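Local coordinates for protein probable acetyltransferase (Agrobacterium tumefaciens, PDB 2GE3) that binds acetyl coenzyme A and probably transfers its acetyl group to an acceptor, as other GNAT-family acetyltransferases do, at residues Phe49-Gln60 / Gly71-Asp79. Sequence-based numbering, arbitrary orientation.
Sequences FVLDMIENDHPQ and GWCDIRRQD
Pro59 and Ile75 meet through the backbone: Ile75 N donates to Pro59 O at 2.9 Å, nearly straight at 166°. Next to it, Gln60 and Asp74 form an antiparallel non-hydrogen-bonded pair, where Gln60 CA approaches Cys73 O at 3.6 Å in a CA-H...O contact. Their side chains run alongside each other on the sheet face that helix 43-55 packs against. Gln60, extended with CG anti to its N (chi1 -179°), carries NE2 to Asp74 OD2 in a weak hydrogen bond of 3.1 Å. That same oxygen lies at the edge of the Phe49 ring, 3.9 Å from CZ. Phe49 CZ in turn lies at the edge of the Arg76 guanidinium, 3.5 Å from NH2, which makes a long salt bridge to Asp74 OD1. Selenomethionine Met53 bends at chi2 (-94°) and chi3, which lays CE on Asp74 CB, 3.8 Å away. Separately, Pro59 CG packs on Ile75 CB, whose side chain touches helix 102-117. Where strand 68-77 ends, Arg77 CB sits over one His58 face in a CH-pi contact; a water joins His58 NE2 to Arg77 NH1, and Arg77 NE hydrogen-bonds to Ala84 O. A Schellman motif at Asp57 ends the helix and sends the chain into strand 60-65, the helix-to-hairpin connection of the GNAT fold.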
ATOM      1  N   PHE A  49       1.104  15.588   9.946  1.00 42.48           N
ATOM      2  CA  PHE A  49       1.008  15.116   8.592  1.00 42.32           C
ATOM      3  C   PHE A  49       0.792  16.332   7.635  1.00 41.96           C
ATOM      4  O   PHE A  49       1.431  16.424   6.606  1.00 41.76           O
ATOM      5  CB  PHE A  49      -0.111  14.063   8.532  1.00 42.85           C
ATOM      6  CG  PHE A  49      -0.790  13.950   7.189  1.00 43.69           C
ATOM      7  CD1 PHE A  49      -2.022  14.530   6.966  1.00 45.63           C
ATOM      8  CD2 PHE A  49      -0.201  13.229   6.149  1.00 47.59           C
ATOM      9  CE1 PHE A  49      -2.673  14.421   5.719  1.00 47.44           C
ATOM     10  CE2 PHE A  49      -0.832  13.095   4.889  1.00 44.22           C
ATOM     11  CZ  PHE A  49      -2.065  13.705   4.676  1.00 46.79           C
ATOM     12  N   VAL A  50      -0.058  17.286   8.004  1.00 41.39           N
ATOM     13  CA  VAL A  50      -0.226  18.483   7.173  1.00 41.21           C
ATOM     14  C   VAL A  50       0.989  19.404   7.124  1.00 41.09           C
ATOM     15  O   VAL A  50       1.331  19.881   6.065  1.00 40.85           O
ATOM     16  CB  VAL A  50      -1.495  19.276   7.499  1.00 41.46           C
ATOM     17  CG1 VAL A  50      -1.519  20.558   6.705  1.00 40.24           C
ATOM     18  CG2 VAL A  50      -2.699  18.417   7.189  1.00 38.73           C
ATOM     19  N   LEU A  51       1.649  19.629   8.265  1.00 42.27           N
ATOM     20  CA  LEU A  51       2.936  20.372   8.296  1.00 41.64           C
ATOM     21  C   LEU A  51       3.983  19.738   7.393  1.00 40.54           C
ATOM     22  O   LEU A  51       4.593  20.433   6.631  1.00 39.82           O
ATOM     23  CB  LEU A  51       3.452  20.604   9.734  1.00 42.02           C
ATOM     24  CG  LEU A  51       3.010  21.926  10.458  1.00 43.54           C
ATOM     25  CD1 LEU A  51       1.766  22.691   9.889  1.00 40.93           C
ATOM     26  CD2 LEU A  51       2.889  21.694  11.969  1.00 40.52           C
ATOM     27  N   ASP A  52       4.136  18.423   7.459  1.00 41.31           N
ATOM     28  CA  ASP A  52       5.074  17.642   6.624  1.00 43.19           C
ATOM     29  C   ASP A  52       4.806  17.731   5.100  1.00 43.80           C
ATOM     30  O   ASP A  52       5.723  17.888   4.279  1.00 43.77           O
ATOM     31  CB  ASP A  52       4.958  16.170   7.056  1.00 44.27           C
ATOM     32  CG  ASP A  52       6.064  15.275   6.497  1.00 49.29           C
ATOM     33  OD1 ASP A  52       7.271  15.628   6.572  1.00 55.47           O
ATOM     34  OD2 ASP A  52       5.733  14.167   6.019  1.00 54.84           O
HETATM   35  N   MSE A  53       3.544  17.581   4.719  1.00 43.55           N
HETATM   36  CA  MSE A  53       3.147  17.729   3.339  1.00 44.90           C
HETATM   37  C   MSE A  53       3.508  19.108   2.752  1.00 43.78           C
HETATM   38  O   MSE A  53       4.083  19.188   1.670  1.00 42.93           O
HETATM   39  CB  MSE A  53       1.653  17.505   3.253  1.00 46.02           C
HETATM   40  CG  MSE A  53       1.297  16.120   3.770  1.00 54.60           C
HETATM   41 SE   MSE A  53       1.210  14.846   2.273  1.00 70.98          SE
HETATM   42  CE  MSE A  53      -0.802  15.090   1.944  1.00 63.53           C
ATOM     43  N   ILE A  54       3.148  20.179   3.464  1.00 42.46           N
ATOM     44  CA  ILE A  54       3.475  21.519   3.061  1.00 42.54           C
ATOM     45  C   ILE A  54       5.010  21.657   2.914  1.00 44.52           C
ATOM     46  O   ILE A  54       5.502  22.185   1.932  1.00 45.34           O
ATOM     47  CB  ILE A  54       2.922  22.540   4.080  1.00 42.88           C
ATOM     48  CG1 ILE A  54       1.389  22.529   4.035  1.00 41.03           C
ATOM     49  CG2 ILE A  54       3.505  23.943   3.859  1.00 37.80           C
ATOM     50  CD1 ILE A  54       0.737  23.431   5.091  1.00 41.42           C
ATOM     51  N   GLU A  55       5.751  21.127   3.872  1.00 45.83           N
ATOM     52  CA  GLU A  55       7.177  21.378   3.958  1.00 47.76           C
ATOM     53  C   GLU A  55       7.916  20.687   2.813  1.00 47.56           C
ATOM     54  O   GLU A  55       8.813  21.279   2.179  1.00 47.07           O
ATOM     55  CB  GLU A  55       7.705  21.010   5.361  1.00 47.84           C
ATOM     56  CG  GLU A  55       7.724  22.190   6.456  1.00 52.30           C
ATOM     57  CD  GLU A  55       6.547  23.275   6.463  1.00 56.61           C
ATOM     58  OE1 GLU A  55       6.858  24.406   5.962  1.00 55.38           O
ATOM     59  OE2 GLU A  55       5.384  23.053   7.008  1.00 51.88           O
ATOM     60  N   ASN A  56       7.469  19.469   2.525  1.00 47.91           N
ATOM     61  CA  ASN A  56       7.973  18.633   1.441  1.00 48.92           C
ATOM     62  C   ASN A  56       7.227  18.743   0.115  1.00 49.68           C
ATOM     63  O   ASN A  56       7.407  17.907  -0.788  1.00 49.95           O
ATOM     64  CB  ASN A  56       7.986  17.195   1.898  1.00 49.08           C
ATOM     65  CG  ASN A  56       8.781  17.034   3.151  1.00 50.61           C
ATOM     66  OD1 ASN A  56       9.844  17.657   3.298  1.00 51.34           O
ATOM     67  ND2 ASN A  56       8.259  16.268   4.087  1.00 51.16           N
ATOM     68  N   ASP A  57       6.389  19.781   0.030  1.00 49.67           N
ATOM     69  CA  ASP A  57       5.794  20.237  -1.204  1.00 48.99           C
ATOM     70  C   ASP A  57       4.808  19.242  -1.890  1.00 48.10           C
ATOM     71  O   ASP A  57       4.558  19.382  -3.101  1.00 46.64           O
ATOM     72  CB  ASP A  57       6.916  20.727  -2.145  1.00 50.50           C
ATOM     73  CG  ASP A  57       6.416  21.723  -3.181  1.00 54.48           C
ATOM     74  OD1 ASP A  57       5.743  22.708  -2.782  1.00 57.51           O
ATOM     75  OD2 ASP A  57       6.673  21.517  -4.403  1.00 58.40           O
ATOM     76  N   HIS A  58       4.246  18.289  -1.111  1.00 46.59           N
ATOM     77  CA  HIS A  58       3.280  17.252  -1.609  1.00 45.63           C
ATOM     78  C   HIS A  58       1.833  17.783  -1.783  1.00 42.97           C
ATOM     79  O   HIS A  58       1.320  18.473  -0.870  1.00 42.71           O
ATOM     80  CB  HIS A  58       3.243  16.051  -0.690  1.00 45.94           C
ATOM     81  CG  HIS A  58       4.561  15.365  -0.553  1.00 49.45           C
ATOM     82  ND1 HIS A  58       4.820  14.450   0.441  1.00 53.55           N
ATOM     83  CD2 HIS A  58       5.705  15.481  -1.270  1.00 51.87           C
ATOM     84  CE1 HIS A  58       6.065  14.023   0.330  1.00 54.90           C
ATOM     85  NE2 HIS A  58       6.623  14.637  -0.704  1.00 54.96           N
ATOM     86  N   PRO A  59       1.216  17.522  -2.970  1.00 39.08           N
ATOM     87  CA  PRO A  59      -0.028  18.220  -3.407  1.00 36.90           C
ATOM     88  C   PRO A  59      -1.167  17.946  -2.427  1.00 36.35           C
ATOM     89  O   PRO A  59      -1.407  16.785  -2.084  1.00 35.33           O
ATOM     90  CB  PRO A  59      -0.330  17.617  -4.783  1.00 35.49           C
ATOM     91  CG  PRO A  59       0.877  16.837  -5.173  1.00 37.35           C
ATOM     92  CD  PRO A  59       1.726  16.571  -3.978  1.00 38.15           C
ATOM     93  N   GLN A  60      -1.747  19.010  -1.878  1.00 33.67           N
ATOM     94  CA  GLN A  60      -2.782  18.868  -0.933  1.00 34.34           C
ATOM     95  C   GLN A  60      -3.658  20.105  -0.995  1.00 33.08           C
ATOM     96  O   GLN A  60      -3.215  21.198  -0.703  1.00 31.66           O
ATOM     97  CB  GLN A  60      -2.241  18.634   0.473  1.00 34.80           C
ATOM     98  CG  GLN A  60      -3.343  18.458   1.541  1.00 36.51           C
ATOM     99  CD  GLN A  60      -2.712  17.982   2.886  1.00 39.99           C
ATOM    100  OE1 GLN A  60      -1.590  18.434   3.280  1.00 45.14           O
ATOM    101  NE2 GLN A  60      -3.383  17.011   3.537  1.00 40.82           N
ATOM    102  N   GLY A  71     -14.056  20.102   1.825  1.00 28.99           N
ATOM    103  CA  GLY A  71     -13.563  19.090   0.943  1.00 29.68           C
ATOM    104  C   GLY A  71     -12.061  19.193   0.834  1.00 29.71           C
ATOM    105  O   GLY A  71     -11.533  20.213   1.143  1.00 28.75           O
ATOM    106  N   TRP A  72     -11.412  18.098   0.397  1.00 28.22           N
ATOM    107  CA  TRP A  72      -9.957  18.025   0.271  1.00 28.61           C
ATOM    108  C   TRP A  72      -9.601  16.965  -0.766  1.00 27.64           C
ATOM    109  O   TRP A  72     -10.377  16.102  -1.077  1.00 25.66           O
ATOM    110  CB  TRP A  72      -9.302  17.678   1.591  1.00 27.30           C
ATOM    111  CG  TRP A  72      -9.478  16.229   1.959  1.00 29.85           C
ATOM    112  CD1 TRP A  72      -8.594  15.200   1.714  1.00 26.98           C
ATOM    113  CD2 TRP A  72     -10.603  15.652   2.629  1.00 25.51           C
ATOM    114  NE1 TRP A  72      -9.078  14.049   2.252  1.00 28.90           N
ATOM    115  CE2 TRP A  72     -10.315  14.295   2.810  1.00 29.58           C
ATOM    116  CE3 TRP A  72     -11.824  16.188   3.146  1.00 29.73           C
ATOM    117  CZ2 TRP A  72     -11.226  13.391   3.440  1.00 29.96           C
ATOM    118  CZ3 TRP A  72     -12.732  15.276   3.812  1.00 29.09           C
ATOM    119  CH2 TRP A  72     -12.423  13.924   3.924  1.00 29.05           C
ATOM    120  N   CYS A  73      -8.406  17.075  -1.305  1.00 29.94           N
ATOM    121  CA  CYS A  73      -7.895  16.078  -2.177  1.00 30.38           C
ATOM    122  C   CYS A  73      -6.406  16.135  -1.912  1.00 30.82           C
ATOM    123  O   CYS A  73      -5.809  17.213  -1.920  1.00 32.14           O
ATOM    124  CB  CYS A  73      -8.295  16.410  -3.646  1.00 28.93           C
ATOM    125  SG  CYS A  73      -7.679  15.272  -4.907  1.00 31.57           S
ATOM    126  N   ASP A  74      -5.776  14.986  -1.766  1.00 30.63           N
ATOM    127  CA  ASP A  74      -4.359  15.012  -1.535  1.00 32.57           C
ATOM    128  C   ASP A  74      -3.588  13.829  -2.144  1.00 33.06           C
ATOM    129  O   ASP A  74      -4.152  12.774  -2.460  1.00 30.72           O
ATOM    130  CB  ASP A  74      -3.992  15.286  -0.073  1.00 32.55           C
ATOM    131  CG  ASP A  74      -4.560  14.262   0.928  1.00 38.55           C
ATOM    132  OD1 ASP A  74      -4.715  13.047   0.602  1.00 44.54           O
ATOM    133  OD2 ASP A  74      -4.803  14.691   2.108  1.00 47.68           O
ATOM    134  N   ILE A  75      -2.304  14.065  -2.398  1.00 33.39           N
ATOM    135  CA  ILE A  75      -1.486  13.011  -3.014  1.00 34.43           C
ATOM    136  C   ILE A  75      -0.274  12.765  -2.087  1.00 36.67           C
ATOM    137  O   ILE A  75       0.514  13.695  -1.855  1.00 37.07           O
ATOM    138  CB  ILE A  75      -1.143  13.277  -4.538  1.00 34.13           C
ATOM    139  CG1 ILE A  75      -2.422  13.299  -5.385  1.00 32.93           C
ATOM    140  CG2 ILE A  75      -0.171  12.188  -5.132  1.00 33.29           C
ATOM    141  CD1 ILE A  75      -2.287  13.664  -6.903  1.00 30.26           C
ATOM    142  N   ARG A  76      -0.190  11.568  -1.491  1.00 38.37           N
ATOM    143  CA  ARG A  76       1.007  11.169  -0.739  1.00 41.76           C
ATOM    144  C   ARG A  76       2.027  10.411  -1.618  1.00 40.73           C
ATOM    145  O   ARG A  76       1.744   9.312  -2.152  1.00 37.54           O
ATOM    146  CB  ARG A  76       0.654  10.410   0.547  1.00 40.99           C
ATOM    147  CG  ARG A  76       0.017   8.978   0.339  1.00 49.58           C
ATOM    148  CD  ARG A  76      -0.402   8.286   1.689  1.00 50.70           C
ATOM    149  NE  ARG A  76      -1.022   9.366   2.476  1.00 64.41           N
ATOM    150  CZ  ARG A  76      -2.307   9.670   2.406  1.00 69.33           C
ATOM    151  NH1 ARG A  76      -3.107   8.918   1.622  1.00 71.20           N
ATOM    152  NH2 ARG A  76      -2.780  10.708   3.115  1.00 70.25           N
ATOM    153  N   ARG A  77       3.204  11.039  -1.777  1.00 41.80           N
ATOM    154  CA  ARG A  77       4.412  10.410  -2.348  1.00 42.83           C
ATOM    155  C   ARG A  77       4.873   9.119  -1.620  1.00 43.72           C
ATOM    156  O   ARG A  77       5.000   9.120  -0.405  1.00 41.59           O
ATOM    157  CB  ARG A  77       5.567  11.397  -2.402  1.00 42.67           C
ATOM    158  CG  ARG A  77       6.563  11.050  -3.508  1.00 44.81           C
ATOM    159  CD  ARG A  77       7.693  12.074  -3.618  1.00 45.32           C
ATOM    160  NE  ARG A  77       8.649  11.717  -4.646  1.00 48.48           N
ATOM    161  CZ  ARG A  77       9.893  12.218  -4.719  1.00 55.32           C
ATOM    162  NH1 ARG A  77      10.329  13.084  -3.800  1.00 55.37           N
ATOM    163  NH2 ARG A  77      10.724  11.865  -5.705  1.00 53.81           N
ATOM    164  N   GLN A  78       5.065   8.027  -2.400  1.00 44.75           N
ATOM    165  CA  GLN A  78       5.630   6.749  -1.913  1.00 46.10           C
ATOM    166  C   GLN A  78       7.051   7.011  -1.381  1.00 47.03           C
ATOM    167  O   GLN A  78       7.780   7.862  -1.882  1.00 46.18           O
ATOM    168  CB  GLN A  78       5.677   5.662  -3.001  1.00 45.06           C
ATOM    169  CG  GLN A  78       4.341   4.997  -3.368  1.00 47.57           C
ATOM    170  CD  GLN A  78       3.742   4.053  -2.275  1.00 53.43           C
ATOM    171  OE1 GLN A  78       2.576   4.220  -1.894  1.00 52.92           O
ATOM    172  NE2 GLN A  78       4.544   3.067  -1.760  1.00 56.05           N
ATOM    173  N   ASP A  79       7.419   6.282  -0.334  1.00 49.60           N
ATOM    174  CA  ASP A  79       8.694   6.524   0.331  1.00 51.78           C
ATOM    175  C   ASP A  79       9.838   5.840  -0.337  1.00 50.38           C
ATOM    176  O   ASP A  79      10.858   6.479  -0.615  1.00 49.77           O
ATOM    177  CB  ASP A  79       8.651   6.132   1.808  1.00 54.17           C
ATOM    178  CG  ASP A  79       8.614   7.365   2.718  1.00 60.74           C
ATOM    179  OD1 ASP A  79       7.573   8.109   2.702  1.00 64.74           O
ATOM    180  OD2 ASP A  79       9.647   7.592   3.425  1.00 68.55           O
TER
HETATM  181  O   HOH W   1       9.394  14.289  -1.586  1.00 49.70           O